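Local atomic coordinates of ABC transporter substrate-binding protein (Vibrio cholerae, PDB entry 3LKV), a protein that probably serves as the substrate-binding protein of an ABC transporter, holding an amino-acid ligand, here phenylalanine, between two lobes. Residues 138-143 with 193-198; 189-194 with 217-222; 47-52 with 62-67. One frame throughout, in Å; residues are numbered along the deposited sequence.

Interaction 1 (138-143 with 193-198). With ZN (zinc ion), chain E.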
loop_
_atom_site.group_PDB
_atom_site.type_symbol
_atom_site.label_atom_id
_atom_site.label_comp_id
_atom_site.label_asym_id
_atom_site.label_seq_id
_atom_site.Cartn_x
_atom_site.Cartn_y
_atom_site.Cartn_z
ATOM N N PRO A 138 36.034 -14.188 22.300
ATOM C CA PRO A 138 37.462 -13.830 22.344
ATOM C C PRO A 138 38.399 -14.901 21.819
ATOM O O PRO A 138 39.541 -14.607 21.520
ATOM C CB PRO A 138 37.740 -13.544 23.838
ATOM C CG PRO A 138 36.341 -13.482 24.508
ATOM C CD PRO A 138 35.468 -14.400 23.642
ATOM N N ASN A 139 37.931 -16.129 21.700
ATOM C CA ASN A 139 38.764 -17.214 21.156
ATOM C C ASN A 139 38.545 -17.503 19.668
ATOM O O ASN A 139 38.974 -18.547 19.184
ATOM C CB ASN A 139 38.527 -18.496 21.951
ATOM C CG ASN A 139 38.994 -18.377 23.396
ATOM O OD1 ASN A 139 38.206 -18.524 24.317
ATOM N ND2 ASN A 139 40.266 -18.071 23.586
ATOM N N VAL A 140 37.910 -16.573 18.930
ATOM C CA VAL A 140 37.718 -16.760 17.482
ATOM C C VAL A 140 39.057 -16.867 16.794
ATOM O O VAL A 140 39.918 -16.040 17.002
ATOM C CB VAL A 140 36.916 -15.598 16.839
ATOM C CG1 VAL A 140 36.867 -15.752 15.305
ATOM C CG2 VAL A 140 35.538 -15.615 17.375
ATOM N N LYS A 141 39.228 -17.923 16.010
ATOM C CA LYS A 141 40.374 -18.064 15.115
ATOM C C LYS A 141 39.945 -17.996 13.655
ATOM O O LYS A 141 40.748 -17.733 12.785
ATOM C CB LYS A 141 41.107 -19.393 15.362
ATOM C CG LYS A 141 41.545 -19.594 16.826
ATOM C CD LYS A 141 42.471 -18.421 17.328
ATOM C CE LYS A 141 43.587 -18.877 18.353
ATOM N NZ LYS A 141 43.005 -19.478 19.595
ATOM N N SER A 142 38.654 -18.175 13.418
ATOM C CA SER A 142 38.128 -18.468 12.130
ATOM C C SER A 142 36.780 -17.768 11.883
ATOM O O SER A 142 35.848 -17.897 12.702
ATOM C CB SER A 142 37.884 -19.969 12.137
ATOM O OG SER A 142 38.050 -20.407 10.852
ATOM N N ILE A 143 36.651 -17.067 10.762
ATOM C CA ILE A 143 35.366 -16.456 10.384
ATOM C C ILE A 143 34.934 -17.035 9.071
ATOM O O ILE A 143 35.684 -16.999 8.078
ATOM C CB ILE A 143 35.455 -14.934 10.311
ATOM C CG1 ILE A 143 35.719 -14.353 11.693
ATOM C CG2 ILE A 143 34.149 -14.311 9.751
ATOM C CD1 ILE A 143 35.916 -12.803 11.688
ATOM N N LYS A 193 34.173 -25.575 10.018
ATOM C CA LYS A 193 35.516 -24.967 9.985
ATOM C C LYS A 193 35.492 -23.515 10.486
ATOM O O LYS A 193 36.519 -22.858 10.485
ATOM C CB LYS A 193 36.086 -24.955 8.545
ATOM C CG LYS A 193 36.218 -26.330 7.808
ATOM C CD LYS A 193 35.755 -26.188 6.336
ATOM C CE LYS A 193 36.551 -27.040 5.339
ATOM N NZ LYS A 193 36.340 -28.509 5.440
ATOM N N SER A 194 34.352 -23.008 10.945
ATOM C CA SER A 194 34.276 -21.613 11.337
ATOM C C SER A 194 33.913 -21.480 12.779
ATOM O O SER A 194 33.118 -22.232 13.260
ATOM C CB SER A 194 33.230 -20.908 10.490
ATOM O OG SER A 194 33.547 -21.061 9.128
ATOM N N ASP A 195 34.475 -20.522 13.486
ATOM C CA ASP A 195 34.006 -20.266 14.851
ATOM C C ASP A 195 32.774 -19.419 14.835
ATOM O O ASP A 195 32.023 -19.433 15.791
ATOM C CB ASP A 195 35.097 -19.620 15.714
ATOM C CG ASP A 195 36.330 -20.529 15.868
ATOM O OD1 ASP A 195 36.133 -21.656 16.320
ATOM O OD2 ASP A 195 37.468 -20.131 15.509
ATOM N N VAL A 196 32.546 -18.679 13.751
ATOM C CA VAL A 196 31.358 -17.826 13.634
ATOM C C VAL A 196 31.139 -17.555 12.167
ATOM O O VAL A 196 32.099 -17.526 11.413
ATOM C CB VAL A 196 31.532 -16.507 14.414
ATOM C CG1 VAL A 196 32.806 -15.743 13.965
ATOM C CG2 VAL A 196 30.283 -15.638 14.325
ATOM N N ILE A 197 29.893 -17.405 11.748
ATOM C CA ILE A 197 29.591 -17.027 10.391
ATOM C C ILE A 197 29.246 -15.522 10.397
ATOM O O ILE A 197 28.423 -15.050 11.228
ATOM C CB ILE A 197 28.389 -17.767 9.859
ATOM C CG1 ILE A 197 28.533 -19.306 10.012
ATOM C CG2 ILE A 197 28.134 -17.350 8.445
ATOM C CD1 ILE A 197 29.577 -19.893 9.177
ATOM N N TYR A 198 29.887 -14.792 9.503
ATOM C CA TYR A 198 29.599 -13.403 9.292
ATOM C C TYR A 198 28.575 -13.317 8.187
ATOM O O TYR A 198 28.859 -13.599 7.037
ATOM C CB TYR A 198 30.871 -12.654 8.887
ATOM C CG TYR A 198 30.688 -11.161 8.579
ATOM C CD1 TYR A 198 30.055 -10.329 9.468
ATOM C CD2 TYR A 198 31.194 -10.598 7.419
ATOM C CE1 TYR A 198 29.925 -8.986 9.230
ATOM C CE2 TYR A 198 31.069 -9.214 7.162
ATOM C CZ TYR A 198 30.431 -8.415 8.071
ATOM O OH TYR A 198 30.256 -7.074 7.836
HETATM ZN ZN ZN E . 31.723 -23.812 13.690
HETATM O O HOH W 1 32.975 -25.752 14.585
HETATM O O HOH W 2 31.510 -23.140 15.894
#
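Ile143 and Val196 lie side by side and point the same way, CG1 of Ile143 3.9 Å from CG1 of Val196. On one flank Val140 CG1 adds a looser touch to the same Val196 methyl; on the other, CG2 of Ile143 rests against CB of Tyr198 at 3.8 Å. Val196 reaches both partners because its CG1 sits between the backbone N and the carbonyl carbon (chi1 56°). Helix 126-136 covers this apolar face through Ile133, which touches Val140, Ile143 and Val196, while the Tyr198 hydroxyl is hydrogen-bonded to His129. The contact lies at the beginning of strand 142-147 and leads into 196-199, parallel neighbours in the second sheet of a periplasmic-binding-protein fold, with the crossover through strand 171-176 and its helices between them in sequence. Toward the polar edge, Asp195 and Ser142 tie the two segments together. Asp195 N donates to Ser142 O at 3.1 Å, a bent bond coming from above the carbonyl plane. The Asp195 carboxylate turns toward 138-143: OD2 accepts from the backbone N of Lys141 at 2.9 Å on its anti side, 32° out of the carboxylate plane, and lies 3.4 Å from Ser142 CB. Ser142 OG also donates to Lys193 O at 2.9 Å, in the carbonyl plane. One residue on, Ser194 turns its carbonyl to a zinc ion.

Interaction 2 (189-194 with 217-222). With ZN (zinc ion), chain E.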
loop_
_atom_site.group_PDB
_atom_site.type_symbol
_atom_site.label_atom_id
_atom_site.label_comp_id
_atom_site.label_asym_id
_atom_site.label_seq_id
_atom_site.Cartn_x
_atom_site.Cartn_y
_atom_site.Cartn_z
ATOM N N ALA A 189 28.683 -26.232 4.120
ATOM C CA ALA A 189 30.042 -26.566 3.726
ATOM C C ALA A 189 31.099 -25.930 4.633
ATOM O O ALA A 189 32.236 -26.418 4.687
ATOM C CB ALA A 189 30.312 -26.167 2.250
ATOM N N ILE A 190 30.783 -24.837 5.312
ATOM C CA ILE A 190 31.832 -24.121 6.053
ATOM C C ILE A 190 31.633 -23.983 7.559
ATOM O O ILE A 190 32.559 -23.536 8.255
ATOM C CB ILE A 190 32.066 -22.680 5.471
ATOM C CG1 ILE A 190 30.831 -21.773 5.669
ATOM C CG2 ILE A 190 32.449 -22.772 4.020
ATOM C CD1 ILE A 190 31.125 -20.246 5.409
ATOM N N ALA A 191 30.446 -24.324 8.049
ATOM C CA ALA A 191 30.085 -23.964 9.409
ATOM C C ALA A 191 30.987 -24.685 10.432
ATOM O O ALA A 191 31.324 -24.100 11.430
ATOM C CB ALA A 191 28.614 -24.250 9.688
ATOM N N GLU A 192 31.429 -25.900 10.150
ATOM C CA GLU A 192 32.255 -26.650 11.105
ATOM C C GLU A 192 33.726 -26.205 11.101
ATOM O O GLU A 192 34.444 -26.421 12.083
ATOM C CB GLU A 192 32.120 -28.173 10.876
ATOM C CG GLU A 192 30.649 -28.749 11.163
ATOM C CD GLU A 192 30.178 -28.599 12.621
ATOM O OE1 GLU A 192 30.801 -27.866 13.453
ATOM O OE2 GLU A 192 29.163 -29.235 12.967
ATOM N N LYS A 193 34.173 -25.575 10.018
ATOM C CA LYS A 193 35.516 -24.967 9.985
ATOM C C LYS A 193 35.492 -23.515 10.486
ATOM O O LYS A 193 36.519 -22.858 10.485
ATOM C CB LYS A 193 36.086 -24.955 8.545
ATOM C CG LYS A 193 36.218 -26.330 7.808
ATOM C CD LYS A 193 35.755 -26.188 6.336
ATOM C CE LYS A 193 36.551 -27.040 5.339
ATOM N NZ LYS A 193 36.340 -28.509 5.440
ATOM N N SER A 194 34.352 -23.008 10.945
ATOM C CA SER A 194 34.276 -21.613 11.337
ATOM C C SER A 194 33.913 -21.480 12.779
ATOM O O SER A 194 33.118 -22.232 13.260
ATOM C CB SER A 194 33.230 -20.908 10.490
ATOM O OG SER A 194 33.547 -21.061 9.128
ATOM N N ASN A 217 23.052 -23.319 13.104
ATOM C CA ASN A 217 22.541 -23.931 14.293
ATOM C C ASN A 217 22.833 -25.434 14.346
ATOM O O ASN A 217 23.174 -25.955 15.360
ATOM C CB ASN A 217 21.043 -23.670 14.465
ATOM C CG ASN A 217 20.752 -22.271 14.941
ATOM O OD1 ASN A 217 21.630 -21.548 15.368
ATOM N ND2 ASN A 217 19.499 -21.895 14.883
ATOM N N GLN A 218 22.748 -26.095 13.223
ATOM C CA GLN A 218 23.021 -27.511 13.151
ATOM C C GLN A 218 24.488 -27.814 13.423
ATOM O O GLN A 218 24.790 -28.804 14.045
ATOM C CB GLN A 218 22.627 -27.978 11.762
ATOM C CG GLN A 218 22.452 -29.454 11.581
ATOM C CD GLN A 218 21.820 -29.774 10.179
ATOM O OE1 GLN A 218 21.126 -28.917 9.535
ATOM N NE2 GLN A 218 22.057 -31.025 9.711
ATOM N N ALA A 219 25.397 -26.941 12.956
ATOM C CA ALA A 219 26.821 -27.022 13.308
ATOM C C ALA A 219 27.179 -26.362 14.651
ATOM O O ALA A 219 28.319 -26.349 15.052
ATOM C CB ALA A 219 27.683 -26.439 12.156
ATOM N N LYS A 220 26.182 -25.840 15.346
ATOM C CA LYS A 220 26.355 -25.139 16.597
ATOM C C LYS A 220 27.355 -24.018 16.437
ATOM O O LYS A 220 28.209 -23.830 17.267
ATOM C CB LYS A 220 26.814 -26.119 17.683
ATOM C CG LYS A 220 25.811 -27.301 17.862
ATOM C CD LYS A 220 26.472 -28.619 18.201
ATOM C CE LYS A 220 25.853 -29.269 19.438
ATOM N NZ LYS A 220 24.488 -29.810 19.201
ATOM N N THR A 221 27.259 -23.298 15.325
ATOM C CA THR A 221 28.125 -22.181 15.035
ATOM C C THR A 221 27.269 -20.903 15.093
ATOM O O THR A 221 26.182 -20.884 14.537
ATOM C CB THR A 221 28.693 -22.387 13.672
ATOM O OG1 THR A 221 29.490 -23.562 13.746
ATOM C CG2 THR A 221 29.514 -21.158 13.157
ATOM N N PRO A 222 27.726 -19.878 15.821
ATOM C CA PRO A 222 26.987 -18.633 15.891
ATOM C C PRO A 222 27.107 -17.863 14.596
ATOM O O PRO A 222 28.083 -18.054 13.895
ATOM C CB PRO A 222 27.698 -17.873 16.968
ATOM C CG PRO A 222 29.056 -18.520 17.091
ATOM C CD PRO A 222 28.833 -19.930 16.792
HETATM ZN ZN ZN E . 31.723 -23.812 13.690
HETATM O O HOH W 1 32.975 -25.752 14.585
HETATM O O HOH W 2 31.510 -23.140 15.894
#
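Ala191 and Ser194 are joined to Thr221 by a zinc ion, which takes two backbone carbonyls and a hydroxyl. Ala191 O binds it at 2.3 Å, Ser194 O at 2.1 Å and Thr221 OG1 at 2.2 Å; two waters complete the five ligands. Thr221 presents its hydroxyl with OG1 anti to its own carbonyl carbon (chi1 -64°), while CG2, the other branch, lies alongside Ser194 O. Ala191 O and Thr221 OG1 are 3.0 Å apart because both bind the zinc. Both segments are helix ends in the second lobe: the end of helix 183-191 runs into a type I turn from Ala191 to Ser194, and helix 209-218 finishes in a Schellman motif at Lys220, which has positive phi. The turn thus brings the carbonyls of Ala191 and Ser194 to one metal, and Ser194 OG is tied back to Ile190 O at 2.8 Å, from above that carbonyl's plane. Beside the zinc, the methyls of Ala191 CB and Ala219 CB meet at 3.4 Å, tighter than usual van der Waals contact. Glu192 bends at chi2 (-63°) and lays its carboxylate against Ala219, with OE2 3.2 Å from Ala219 CA. Its other oxygen, OE1, accepts from water 1, which also donates to Glu192 O, so the metal-bound water is held by this residue at two points.

Interaction 3 (47-52 with 62-67). With ZN (zinc ion), chain C.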
loop_
_atom_site.group_PDB
_atom_site.type_symbol
_atom_site.label_atom_id
_atom_site.label_comp_id
_atom_site.label_asym_id
_atom_site.label_seq_id
_atom_site.Cartn_x
_atom_site.Cartn_y
_atom_site.Cartn_z
ATOM N N ASP A 47 5.412 3.954 -8.280
ATOM C CA ASP A 47 5.370 2.617 -8.875
ATOM C C ASP A 47 6.574 1.854 -8.337
ATOM O O ASP A 47 7.623 2.428 -8.088
ATOM C CB ASP A 47 5.510 2.723 -10.390
ATOM C CG ASP A 47 4.299 3.363 -11.051
ATOM O OD1 ASP A 47 3.191 3.139 -10.565
ATOM O OD2 ASP A 47 4.443 4.059 -12.078
ATOM N N TYR A 48 6.419 0.554 -8.255
ATOM C CA TYR A 48 7.290 -0.322 -7.538
ATOM C C TYR A 48 7.345 -1.671 -8.283
ATOM O O TYR A 48 6.328 -2.233 -8.653
ATOM C CB TYR A 48 6.715 -0.511 -6.134
ATOM C CG TYR A 48 7.319 -1.681 -5.481
ATOM C CD1 TYR A 48 8.704 -1.734 -5.285
ATOM C CD2 TYR A 48 6.557 -2.801 -5.160
ATOM C CE1 TYR A 48 9.310 -2.859 -4.738
ATOM C CE2 TYR A 48 7.160 -3.942 -4.612
ATOM C CZ TYR A 48 8.533 -3.953 -4.422
ATOM O OH TYR A 48 9.133 -5.064 -3.850
ATOM N N LYS A 49 8.537 -2.205 -8.483
ATOM C CA LYS A 49 8.713 -3.549 -9.032
ATOM C C LYS A 49 9.864 -4.247 -8.294
ATOM O O LYS A 49 10.917 -3.616 -8.040
ATOM C CB LYS A 49 9.033 -3.496 -10.524
ATOM C CG LYS A 49 7.862 -3.189 -11.527
ATOM C CD LYS A 49 6.700 -4.228 -11.450
ATOM C CE LYS A 49 5.631 -4.114 -12.632
ATOM N NZ LYS A 49 6.331 -4.414 -13.946
ATOM N N THR A 50 9.683 -5.547 -7.991
ATOM C CA THR A 50 10.757 -6.333 -7.455
ATOM C C THR A 50 11.255 -7.252 -8.565
ATOM O O THR A 50 10.462 -7.779 -9.334
ATOM C CB THR A 50 10.390 -7.157 -6.211
ATOM O OG1 THR A 50 11.448 -8.120 -6.004
ATOM C CG2 THR A 50 9.046 -7.920 -6.390
ATOM N N ALA A 51 12.577 -7.427 -8.623
ATOM C CA ALA A 51 13.193 -8.312 -9.571
ATOM C C ALA A 51 13.200 -9.749 -9.099
ATOM O O ALA A 51 13.710 -10.622 -9.784
ATOM C CB ALA A 51 14.606 -7.856 -9.939
ATOM N N GLN A 52 12.648 -10.015 -7.936
ATOM C CA GLN A 52 12.595 -11.375 -7.390
ATOM C C GLN A 52 13.961 -12.063 -7.394
ATOM O O GLN A 52 14.069 -13.213 -7.660
ATOM C CB GLN A 52 11.534 -12.219 -8.125
ATOM C CG GLN A 52 10.189 -11.510 -8.227
ATOM C CD GLN A 52 9.129 -12.338 -8.954
ATOM O OE1 GLN A 52 8.704 -12.000 -10.043
ATOM N NE2 GLN A 52 8.721 -13.434 -8.350
ATOM N N ALA A 62 14.201 -2.122 -15.422
ATOM C CA ALA A 62 14.851 -0.860 -15.806
ATOM C C ALA A 62 14.358 -0.395 -17.169
ATOM O O ALA A 62 13.977 0.782 -17.337
ATOM C CB ALA A 62 16.421 -0.987 -15.758
ATOM N N ARG A 63 14.274 -1.299 -18.129
ATOM C CA ARG A 63 13.831 -0.924 -19.479
ATOM C C ARG A 63 12.349 -0.502 -19.496
ATOM O O ARG A 63 11.987 0.433 -20.181
ATOM C CB ARG A 63 14.037 -2.062 -20.494
ATOM C CG ARG A 63 15.527 -2.475 -20.598
ATOM C CD ARG A 63 15.695 -3.739 -21.437
ATOM N NE ARG A 63 17.103 -3.985 -21.658
ATOM C CZ ARG A 63 17.625 -5.111 -22.106
ATOM N NH1 ARG A 63 16.861 -6.144 -22.406
ATOM N NH2 ARG A 63 18.942 -5.204 -22.254
ATOM N N GLN A 64 11.509 -1.205 -18.754
ATOM C CA GLN A 64 10.074 -0.884 -18.736
ATOM C C GLN A 64 9.889 0.459 -18.080
ATOM O O GLN A 64 9.169 1.294 -18.594
ATOM C CB GLN A 64 9.330 -1.905 -17.884
ATOM C CG GLN A 64 7.801 -1.789 -17.976
ATOM C CD GLN A 64 7.162 -3.172 -17.742
ATOM O OE1 GLN A 64 7.524 -3.920 -16.797
ATOM N NE2 GLN A 64 6.247 -3.541 -18.630
ATOM N N PHE A 65 10.561 0.658 -16.937
ATOM C CA PHE A 65 10.411 1.917 -16.210
ATOM C C PHE A 65 10.926 3.086 -17.033
ATOM O O PHE A 65 10.279 4.144 -17.098
ATOM C CB PHE A 65 11.165 1.917 -14.872
ATOM C CG PHE A 65 10.429 1.289 -13.722
ATOM C CD1 PHE A 65 9.068 1.083 -13.732
ATOM C CD2 PHE A 65 11.120 0.958 -12.579
ATOM C CE1 PHE A 65 8.412 0.484 -12.626
ATOM C CE2 PHE A 65 10.461 0.416 -11.484
ATOM C CZ PHE A 65 9.123 0.179 -11.523
ATOM N N VAL A 66 12.082 2.922 -17.669
ATOM C CA VAL A 66 12.586 4.024 -18.492
ATOM C C VAL A 66 11.602 4.401 -19.615
ATOM O O VAL A 66 11.476 5.531 -19.933
ATOM C CB VAL A 66 13.995 3.762 -19.062
ATOM C CG1 VAL A 66 14.299 4.782 -20.206
ATOM C CG2 VAL A 66 15.014 3.836 -17.902
ATOM N N GLY A 67 10.893 3.437 -20.168
ATOM C CA GLY A 67 9.942 3.727 -21.219
ATOM C C GLY A 67 8.653 4.411 -20.753
ATOM O O GLY A 67 7.906 4.810 -21.574
HETATM ZN ZN ZN C . 2.288 3.936 -12.091
#
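Strand 44-50, outermost within this chain in the first lobe's parallel sheet, and the helix that follows it, 55-66, form the first half of a beta-alpha-beta crossover; the axes of residues 47-50 and 62-66 approach to 10.5 Å and run nearly antiparallel (167°). The tip of the Phe65 ring fills the interval: CZ lies 3.6 Å from Lys49 CG and 3.8 Å from Lys49 CB, the lysine chain crossing the ring obliquely. At the ring edge, close to its plane, is Tyr48 C, 4.1 Å from Phe65 CZ, and Asp47 CB lies 4.3 Å from Phe65 CE1. Lys49 bends at chi2 (-59°) and chi4 (63°), carrying NZ past the ring toward Gln64, whose extended chain crosses it at about a right angle and brings OE1 to 3.1 Å from Lys49 NZ. Thr8 of the second subunit is hydrogen-bonded to both Lys49 NZ and Gln64 OE1, so this polar end belongs to the subunit interface. Asp47, on the strand, grips a zinc ion with both carboxylate oxygens, OD1 at 1.9 Å and OD2 at 2.2 Å; Glu45 and the same residues of the second subunit share the metal, and Lys10 also bonds OD2, probably easing the crowding of acidic groups. Strand 9-15 pairs with strand 44-50 and offers Ala12 and Ser14 to Phe65, while helix 78-87 packs against the helix at Ala62 and Val66.

Interactions 1 and 2 are one neighbourhood: their centres are 9 Å apart, they share Lys193 and Ser194, and both touch the same zinc ion and its two waters. Strand 196-199 of interaction 1 meets 217-222 of interaction 2 directly, with Ile197 N 2.9 Å from Pro222 O, a probable hydrogen bond, and Ile197 CG1 3.8 Å from Thr221 CG2. Interaction 3 belongs to the other lobe, its centre about 40 Å from that of interaction 1 and about 38 Å from that of interaction 2, around a separate zinc shared with the second subunit. Bound phenylalanine lies between the lobes, about 10 Å from the side chain of Tyr198 and about 13 Å from that of Tyr48.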